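Local structure of ethylbenzene dehydrogenase alpha-subunit (Aromatoleum aromaticum, 2IVF) at residues 280-285 with 293-298; 254-259 with 286-291. The protein belongs to the molybdopterin oxidoreductase family and holds a molybdenum atom, an iron/sulfur cluster and the ligands MGD and MD1. All coordinates share one frame; numbering follows the deposited sequence.

Contact 1 (280-285 with 293-298); sequences VIAPDF and DLHVPV. With MGD (2-amino-5,6-dimercapto-7-methyl-3,7,8a,9-tetrahydro-8-oxa-1,3,9,10-tetraaza-anthracen-4-one guanosine dinucleotide), chain M.
The imidazole of H295 reaches across to the loop that leaves the neighbouring strand, its NE2 donating to the carbonyl O of A282 at 2.7 Å. The bond is bent: the acceptor lies 20° out of the imidazole plane, and NE2 stands tilted from the A282 carbonyl plane. With CG anti to its backbone N (chi1 176°), H295 lays its ring between two pieces of backbone, F285 CA over one face and P297 N over the other. The phenyl of F285 meets it obliquely, CD1 lying 3.5 Å from ND1 of H295. Behind this polar end run the backbones of 280-281 and 294-296, paired in parallel: V280 N donates to L294 O, V296 N to V280 O, and A282 N to V296 O. Strand 294-296 is the edge of a four-stranded parallel sheet, next to 277-281, an order consistent with the Rossmann-like domains of molybdopterin oxidoreductases. V280 and H295 project from one sheet face; I281 and V296 lie side by side on the other, CG1 of I281 3.9 Å from CB of V296. There CG2 of I281 also packs on CG1 of V298, under helix 303-316. The strand end receives the guanosine of MGD. I281 O accepts from MGD N2 at 2.8 Å, and P283 lies over one face of the guanine, CD 3.3 Å from MGD C4. D284, its CG set between backbone N and carbonyl carbon (chi1 53°), turns its carboxylate to the ribose, where OD1 accepts from MGD O2' at 2.7 Å. Q915 bonds to the same OD1, and NE2 of Q912 bonds to both P283 O and V298 O, while F285 and H295 pack against R292 and W139 of the beta-subunit.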
loop_
_atom_site.group_PDB
_atom_site.type_symbol
_atom_site.label_atom_id
_atom_site.label_comp_id
_atom_site.label_asym_id
_atom_site.label_seq_id
_atom_site.Cartn_x
_atom_site.Cartn_y
_atom_site.Cartn_z
ATOM N N VAL A 280 -2.567 -8.232 -18.180
ATOM C CA VAL A 280 -1.612 -7.321 -17.532
ATOM C C VAL A 280 -0.457 -7.212 -18.466
ATOM O O VAL A 280 0.164 -8.227 -18.785
ATOM C CB VAL A 280 -1.160 -7.808 -16.120
ATOM C CG1 VAL A 280 0.010 -7.010 -15.589
ATOM C CG2 VAL A 280 -2.348 -7.758 -15.106
ATOM N N ILE A 281 -0.222 -5.994 -18.959
ATOM C CA ILE A 281 0.942 -5.702 -19.786
ATOM C C ILE A 281 1.966 -5.070 -18.839
ATOM O O ILE A 281 1.777 -3.950 -18.333
ATOM C CB ILE A 281 0.629 -4.740 -20.948
ATOM C CG1 ILE A 281 -0.536 -5.241 -21.771
ATOM C CG2 ILE A 281 1.897 -4.555 -21.817
ATOM C CD1 ILE A 281 -0.990 -4.252 -22.849
ATOM N N ALA A 282 3.031 -5.822 -18.563
ATOM C CA ALA A 282 4.049 -5.418 -17.617
ATOM C C ALA A 282 5.326 -6.162 -17.988
ATOM O O ALA A 282 5.267 -7.339 -18.390
ATOM C CB ALA A 282 3.646 -5.762 -16.170
ATOM N N PRO A 283 6.464 -5.546 -17.743
ATOM C CA PRO A 283 7.703 -6.274 -18.002
ATOM C C PRO A 283 7.863 -7.438 -17.040
ATOM O O PRO A 283 8.236 -8.533 -17.473
ATOM C CB PRO A 283 8.796 -5.222 -17.850
ATOM C CG PRO A 283 8.155 -4.039 -17.326
ATOM C CD PRO A 283 6.683 -4.166 -17.324
ATOM N N ASP A 284 7.520 -7.211 -15.783
ATOM C CA ASP A 284 7.525 -8.236 -14.752
ATOM C C ASP A 284 6.148 -8.849 -14.632
ATOM O O ASP A 284 5.123 -8.226 -14.942
ATOM C CB ASP A 284 7.991 -7.690 -13.402
ATOM C CG ASP A 284 7.212 -6.441 -12.945
ATOM O OD1 ASP A 284 7.170 -5.473 -13.701
ATOM O OD2 ASP A 284 6.711 -6.435 -11.815
ATOM N N PHE A 285 6.112 -10.082 -14.177
ATOM C CA PHE A 285 4.834 -10.723 -13.815
ATOM C C PHE A 285 4.425 -10.061 -12.522
ATOM O O PHE A 285 4.701 -10.569 -11.456
ATOM C CB PHE A 285 5.059 -12.231 -13.635
ATOM C CG PHE A 285 3.806 -13.055 -13.474
ATOM C CD1 PHE A 285 2.853 -13.120 -14.487
ATOM C CD2 PHE A 285 3.621 -13.815 -12.343
ATOM C CE1 PHE A 285 1.721 -13.922 -14.343
ATOM C CE2 PHE A 285 2.493 -14.626 -12.211
ATOM C CZ PHE A 285 1.567 -14.683 -13.203
ATOM N N ASP A 293 -5.726 -13.179 -16.637
ATOM C CA ASP A 293 -5.705 -14.333 -17.534
ATOM C C ASP A 293 -4.402 -14.436 -18.327
ATOM O O ASP A 293 -3.957 -15.527 -18.686
ATOM C CB ASP A 293 -6.900 -14.286 -18.476
ATOM C CG ASP A 293 -8.207 -14.365 -17.744
ATOM O OD1 ASP A 293 -8.436 -15.374 -17.027
ATOM O OD2 ASP A 293 -8.985 -13.408 -17.867
ATOM N N LEU A 294 -3.808 -13.288 -18.618
ATOM C CA LEU A 294 -2.674 -13.182 -19.480
ATOM C C LEU A 294 -1.761 -12.154 -18.935
ATOM O O LEU A 294 -2.190 -11.093 -18.483
ATOM C CB LEU A 294 -3.118 -12.696 -20.873
ATOM C CG LEU A 294 -3.842 -13.729 -21.767
ATOM C CD1 LEU A 294 -4.391 -13.038 -23.010
ATOM C CD2 LEU A 294 -2.850 -14.798 -22.164
ATOM N N HIS A 295 -0.502 -12.485 -18.980
ATOM C CA HIS A 295 0.580 -11.537 -18.845
ATOM C C HIS A 295 1.233 -11.317 -20.187
ATOM O O HIS A 295 1.715 -12.279 -20.855
ATOM C CB HIS A 295 1.605 -12.112 -17.857
ATOM C CG HIS A 295 2.808 -11.275 -17.703
ATOM N ND1 HIS A 295 4.054 -11.828 -17.547
ATOM C CD2 HIS A 295 2.989 -9.925 -17.765
ATOM C CE1 HIS A 295 4.946 -10.854 -17.447
ATOM N NE2 HIS A 295 4.320 -9.692 -17.546
ATOM N N VAL A 296 1.338 -10.047 -20.565
ATOM C CA VAL A 296 2.034 -9.667 -21.775
ATOM C C VAL A 296 3.384 -9.101 -21.317
ATOM O O VAL A 296 3.436 -8.003 -20.775
ATOM C CB VAL A 296 1.205 -8.644 -22.595
ATOM C CG1 VAL A 296 2.025 -8.090 -23.775
ATOM C CG2 VAL A 296 -0.181 -9.241 -23.067
ATOM N N PRO A 297 4.479 -9.888 -21.481
ATOM C CA PRO A 297 5.750 -9.595 -20.856
ATOM C C PRO A 297 6.591 -8.670 -21.701
ATOM O O PRO A 297 7.683 -9.008 -22.202
ATOM C CB PRO A 297 6.375 -10.974 -20.691
ATOM C CG PRO A 297 5.877 -11.728 -21.844
ATOM C CD PRO A 297 4.515 -11.187 -22.190
ATOM N N VAL A 298 6.098 -7.474 -21.866
ATOM C CA VAL A 298 6.891 -6.495 -22.679
ATOM C C VAL A 298 8.276 -6.222 -22.145
ATOM O O VAL A 298 8.476 -6.123 -20.942
ATOM C CB VAL A 298 6.135 -5.165 -22.830
ATOM C CG1 VAL A 298 4.875 -5.380 -23.750
ATOM C CG2 VAL A 298 5.782 -4.551 -21.457
HETATM P PB MGD M . 2.831 2.444 -11.068
HETATM O O1B MGD M . 2.791 2.076 -9.627
HETATM O O2B MGD M . 3.995 3.269 -11.483
HETATM O O3B MGD M . 1.548 3.168 -11.630
HETATM O O3A MGD M . 0.038 3.802 -9.678
HETATM P PA MGD M . -0.000 3.151 -11.134
HETATM O O1A MGD M . -0.540 1.800 -10.950
HETATM O O2A MGD M . -0.675 4.040 -12.061
HETATM O "O5'" MGD M . 2.828 1.111 -11.969
HETATM C "C5'" MGD M . 3.798 0.087 -11.704
HETATM C "C4'" MGD M . 3.823 -0.918 -12.853
HETATM O "O4'" MGD M . 4.356 -0.307 -14.020
HETATM C "C3'" MGD M . 4.899 -1.893 -12.435
HETATM O "O3'" MGD M . 4.251 -2.958 -11.750
HETATM C "C2'" MGD M . 5.493 -2.338 -13.778
HETATM O "O2'" MGD M . 5.191 -3.727 -14.006
HETATM C "C1'" MGD M . 4.792 -1.430 -14.802
HETATM N N9 MGD M . 5.783 -0.978 -15.807
HETATM C C8 MGD M . 6.955 -0.356 -15.604
HETATM N N7 MGD M . 7.546 -0.068 -16.769
HETATM C C5 MGD M . 6.704 -0.513 -17.736
HETATM C C6 MGD M . 6.713 -0.558 -19.123
HETATM O O6 MGD M . 7.635 -0.150 -19.841
HETATM N N1 MGD M . 5.600 -1.118 -19.758
HETATM C C2 MGD M . 4.490 -1.662 -19.094
HETATM N N2 MGD M . 3.449 -2.208 -19.812
HETATM N N3 MGD M . 4.492 -1.586 -17.756
HETATM C C4 MGD M . 5.568 -1.057 -17.097
HETATM C C10 MGD M . 0.519 5.079 -9.473
HETATM C C11 MGD M . -0.466 5.826 -8.607
HETATM O O11 MGD M . -0.616 5.124 -7.443
HETATM C C12 MGD M . -0.109 7.297 -8.349
HETATM S S12 MGD M . 0.697 8.284 -9.561
HETATM C C13 MGD M . -0.430 7.867 -7.142
HETATM S S13 MGD M . -0.051 9.532 -6.865
HETATM C C14 MGD M . -1.076 7.062 -6.069
HETATM N N15 MGD M . 0.006 6.672 -5.121
HETATM C C16 MGD M . -0.074 5.487 -4.364
HETATM C C17 MGD M . 0.825 5.166 -3.379
HETATM O O17 MGD M . 1.797 5.914 -3.112
HETATM N N18 MGD M . 0.645 3.949 -2.692
HETATM C C19 MGD M . -0.386 3.100 -2.948
HETATM N N19 MGD M . -0.460 1.959 -2.234
HETATM N N20 MGD M . -1.222 3.431 -3.943
HETATM C C21 MGD M . -1.107 4.590 -4.611
HETATM N N22 MGD M . -2.000 4.910 -5.628
HETATM C C23 MGD M . -1.660 5.776 -6.719
#

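Contact 2 (254-259 with 286-291); sequences CSNWSY and NPTTPA. With MGD (2-amino-5,6-dimercapto-7-methyl-3,7,8a,9-tetrahydro-8-oxa-1,3,9,10-tetraaza-anthracen-4-one guanosine dinucleotide), chain M.
Hydrogen bonding centres on the hydroxyl of T288, which meets the first turn of helix 257-260. Its OG1 donates to OD1 of N256 at 2.8 Å and accepts from S258 N at 2.9 Å, the latter almost straight at 171°. The side chain of N256 extends away from its own backbone N (chi1 -177°) and runs antiparallel to that of T288, bringing the amide oxygen beside the hydroxyl. N286 ND2 makes a weak bond to S255 O and a second bond to MGD O3', 3.0 Å away. The other end of the same amide is held within its own segment: OD1 accepts from T288 N in an Asx turn, inside a type I turn from N286 to T289. A water donates to P287 O at 2.6 Å and also bonds OG of S258, whose hydroxyl has R851 as a further partner. Apolar packing is carried by P287, which sets CG 3.4 Å from CE1 of Y259; its ring lies across the N256 amide, CD and CG against OD1 and ND2. OH of Y259 bonds D133 of the beta-subunit. Direct ligand bonds come from N256 N to O1A of the MGD diphosphate (2.9 Å) and from MGD N19 to Y259 O (2.8 Å). A strand-to-helix loop meeting a diphosphate at the end of a parallel sheet is typical of Rossmann-like dinucleotide sites.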
loop_
_atom_site.group_PDB
_atom_site.type_symbol
_atom_site.label_atom_id
_atom_site.label_comp_id
_atom_site.label_asym_id
_atom_site.label_seq_id
_atom_site.Cartn_x
_atom_site.Cartn_y
_atom_site.Cartn_z
ATOM N N CYS A 254 1.290 -0.484 -17.605
ATOM C CA CYS A 254 2.027 0.569 -16.917
ATOM C C CYS A 254 1.372 0.882 -15.584
ATOM O O CYS A 254 1.360 2.010 -15.183
ATOM C CB CYS A 254 2.115 1.823 -17.782
ATOM S SG CYS A 254 3.265 1.557 -19.095
ATOM N N SER A 255 0.846 -0.133 -14.895
ATOM C CA SER A 255 0.049 0.105 -13.703
ATOM C C SER A 255 0.119 -1.161 -12.825
ATOM O O SER A 255 0.586 -2.204 -13.286
ATOM C CB SER A 255 -1.385 0.463 -14.107
ATOM O OG SER A 255 -2.073 -0.676 -14.607
ATOM N N ASN A 256 -0.304 -1.051 -11.570
ATOM C CA ASN A 256 -0.148 -2.137 -10.608
ATOM C C ASN A 256 -1.212 -1.993 -9.519
ATOM O O ASN A 256 -0.909 -1.710 -8.355
ATOM C CB ASN A 256 1.249 -2.101 -10.020
ATOM C CG ASN A 256 1.509 -3.234 -9.080
ATOM O OD1 ASN A 256 0.870 -4.269 -9.142
ATOM N ND2 ASN A 256 2.428 -3.019 -8.175
ATOM N N TRP A 257 -2.457 -2.120 -9.947
ATOM C CA TRP A 257 -3.599 -1.971 -9.041
ATOM C C TRP A 257 -3.527 -2.745 -7.722
ATOM O O TRP A 257 -4.131 -2.306 -6.730
ATOM C CB TRP A 257 -4.869 -2.342 -9.747
ATOM C CG TRP A 257 -5.503 -1.256 -10.568
ATOM C CD1 TRP A 257 -4.902 -0.135 -11.088
ATOM C CD2 TRP A 257 -6.835 -1.237 -11.023
ATOM N NE1 TRP A 257 -5.814 0.606 -11.794
ATOM C CE2 TRP A 257 -7.016 -0.055 -11.778
ATOM C CE3 TRP A 257 -7.917 -2.062 -10.811
ATOM C CZ2 TRP A 257 -8.255 0.287 -12.344
ATOM C CZ3 TRP A 257 -9.114 -1.731 -11.366
ATOM C CH2 TRP A 257 -9.286 -0.571 -12.101
ATOM N N SER A 258 -2.901 -3.934 -7.715
ATOM C CA SER A 258 -2.721 -4.660 -6.455
ATOM C C SER A 258 -2.112 -3.724 -5.422
ATOM O O SER A 258 -2.558 -3.647 -4.306
ATOM C CB SER A 258 -1.798 -5.834 -6.629
ATOM O OG SER A 258 -1.532 -6.454 -5.382
ATOM N N TYR A 259 -1.062 -3.028 -5.811
ATOM C CA TYR A 259 -0.454 -2.030 -4.953
ATOM C C TYR A 259 -1.252 -0.740 -4.892
ATOM O O TYR A 259 -1.462 -0.161 -3.816
ATOM C CB TYR A 259 0.936 -1.644 -5.462
ATOM C CG TYR A 259 2.035 -2.617 -5.109
ATOM C CD1 TYR A 259 1.786 -3.983 -4.927
ATOM C CD2 TYR A 259 3.327 -2.178 -4.994
ATOM C CE1 TYR A 259 2.823 -4.846 -4.592
ATOM C CE2 TYR A 259 4.374 -3.019 -4.649
ATOM C CZ TYR A 259 4.126 -4.350 -4.457
ATOM O OH TYR A 259 5.189 -5.163 -4.142
ATOM N N ASN A 286 3.762 -8.902 -12.627
ATOM C CA ASN A 286 3.678 -7.951 -11.526
ATOM C C ASN A 286 2.590 -8.320 -10.496
ATOM O O ASN A 286 1.885 -9.333 -10.662
ATOM C CB ASN A 286 3.598 -6.507 -12.106
ATOM C CG ASN A 286 2.185 -6.021 -12.372
ATOM O OD1 ASN A 286 1.222 -6.761 -12.251
ATOM N ND2 ASN A 286 2.066 -4.741 -12.779
ATOM N N PRO A 287 2.555 -7.612 -9.382
ATOM C CA PRO A 287 1.642 -7.961 -8.281
ATOM C C PRO A 287 0.156 -7.991 -8.601
ATOM O O PRO A 287 -0.604 -8.503 -7.791
ATOM C CB PRO A 287 1.971 -6.922 -7.199
ATOM C CG PRO A 287 3.403 -6.605 -7.456
ATOM C CD PRO A 287 3.472 -6.536 -8.988
ATOM N N THR A 288 -0.242 -7.481 -9.771
ATOM C CA THR A 288 -1.656 -7.469 -10.191
ATOM C C THR A 288 -2.010 -8.755 -10.956
ATOM O O THR A 288 -3.177 -9.049 -11.218
ATOM C CB THR A 288 -1.917 -6.174 -10.962
ATOM O OG1 THR A 288 -1.608 -5.050 -10.101
ATOM C CG2 THR A 288 -3.366 -6.030 -11.412
ATOM N N THR A 289 -0.994 -9.551 -11.298
ATOM C CA THR A 289 -1.229 -10.744 -12.121
ATOM C C THR A 289 -2.079 -11.845 -11.525
ATOM O O THR A 289 -2.520 -12.703 -12.238
ATOM C CB THR A 289 0.098 -11.330 -12.644
ATOM O OG1 THR A 289 0.957 -11.686 -11.536
ATOM C CG2 THR A 289 0.762 -10.303 -13.597
ATOM N N PRO A 290 -2.281 -11.861 -10.208
ATOM C CA PRO A 290 -3.250 -12.836 -9.676
ATOM C C PRO A 290 -4.664 -12.673 -10.181
ATOM O O PRO A 290 -5.437 -13.639 -10.139
ATOM C CB PRO A 290 -3.224 -12.550 -8.177
ATOM C CG PRO A 290 -1.792 -12.035 -7.960
ATOM C CD PRO A 290 -1.577 -11.153 -9.131
ATOM N N ALA A 291 -5.003 -11.461 -10.609
ATOM C CA ALA A 291 -6.260 -11.220 -11.302
ATOM C C ALA A 291 -6.236 -11.376 -12.830
ATOM O O ALA A 291 -7.250 -11.146 -13.476
ATOM C CB ALA A 291 -6.794 -9.841 -10.930
HETATM P PB MGD M . 2.831 2.444 -11.068
HETATM O O1B MGD M . 2.791 2.076 -9.627
HETATM O O2B MGD M . 3.995 3.269 -11.483
HETATM O O3B MGD M . 1.548 3.168 -11.630
HETATM O O3A MGD M . 0.038 3.802 -9.678
HETATM P PA MGD M . -0.000 3.151 -11.134
HETATM O O1A MGD M . -0.540 1.800 -10.950
HETATM O O2A MGD M . -0.675 4.040 -12.061
HETATM O "O5'" MGD M . 2.828 1.111 -11.969
HETATM C "C5'" MGD M . 3.798 0.087 -11.704
HETATM C "C4'" MGD M . 3.823 -0.918 -12.853
HETATM O "O4'" MGD M . 4.356 -0.307 -14.020
HETATM C "C3'" MGD M . 4.899 -1.893 -12.435
HETATM O "O3'" MGD M . 4.251 -2.958 -11.750
HETATM C "C2'" MGD M . 5.493 -2.338 -13.778
HETATM O "O2'" MGD M . 5.191 -3.727 -14.006
HETATM C "C1'" MGD M . 4.792 -1.430 -14.802
HETATM N N9 MGD M . 5.783 -0.978 -15.807
HETATM C C8 MGD M . 6.955 -0.356 -15.604
HETATM N N7 MGD M . 7.546 -0.068 -16.769
HETATM C C5 MGD M . 6.704 -0.513 -17.736
HETATM C C6 MGD M . 6.713 -0.558 -19.123
HETATM O O6 MGD M . 7.635 -0.150 -19.841
HETATM N N1 MGD M . 5.600 -1.118 -19.758
HETATM C C2 MGD M . 4.490 -1.662 -19.094
HETATM N N2 MGD M . 3.449 -2.208 -19.812
HETATM N N3 MGD M . 4.492 -1.586 -17.756
HETATM C C4 MGD M . 5.568 -1.057 -17.097
HETATM C C10 MGD M . 0.519 5.079 -9.473
HETATM C C11 MGD M . -0.466 5.826 -8.607
HETATM O O11 MGD M . -0.616 5.124 -7.443
HETATM C C12 MGD M . -0.109 7.297 -8.349
HETATM S S12 MGD M . 0.697 8.284 -9.561
HETATM C C13 MGD M . -0.430 7.867 -7.142
HETATM S S13 MGD M . -0.051 9.532 -6.865
HETATM C C14 MGD M . -1.076 7.062 -6.069
HETATM N N15 MGD M . 0.006 6.672 -5.121
HETATM C C16 MGD M . -0.074 5.487 -4.364
HETATM C C17 MGD M . 0.825 5.166 -3.379
HETATM O O17 MGD M . 1.797 5.914 -3.112
HETATM N N18 MGD M . 0.645 3.949 -2.692
HETATM C C19 MGD M . -0.386 3.100 -2.948
HETATM N N19 MGD M . -0.460 1.959 -2.234
HETATM N N20 MGD M . -1.222 3.431 -3.943
HETATM C C21 MGD M . -1.107 4.590 -4.611
HETATM N N22 MGD M . -2.000 4.910 -5.628
HETATM C C23 MGD M . -1.660 5.776 -6.719
HETATM O O HOH W 1 -2.890 -8.836 -6.559
#

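How the contacts relate
The segments alternate along the chain: 254-259, 280-285, 286-291, then 293-298, so 280-291 runs without a break from contact 1 into contact 2. Their centres lie 9 Å apart, and they touch where CG1 of V280 packs 3.6 Å from OD1 of N286. Contact 1 pairs 277-281 with 294-296 and contact 2 joins the loops after 249-253 and 277-281, in one parallel sheet ordered 294-296, 277-281, 249-253, 440-444. Together they follow MGD along its length: both hold the guanosine, and contact 2 goes on to the diphosphate and to N19 at the far end. C254 of contact 2 sets SG on the guanine face opposite P283.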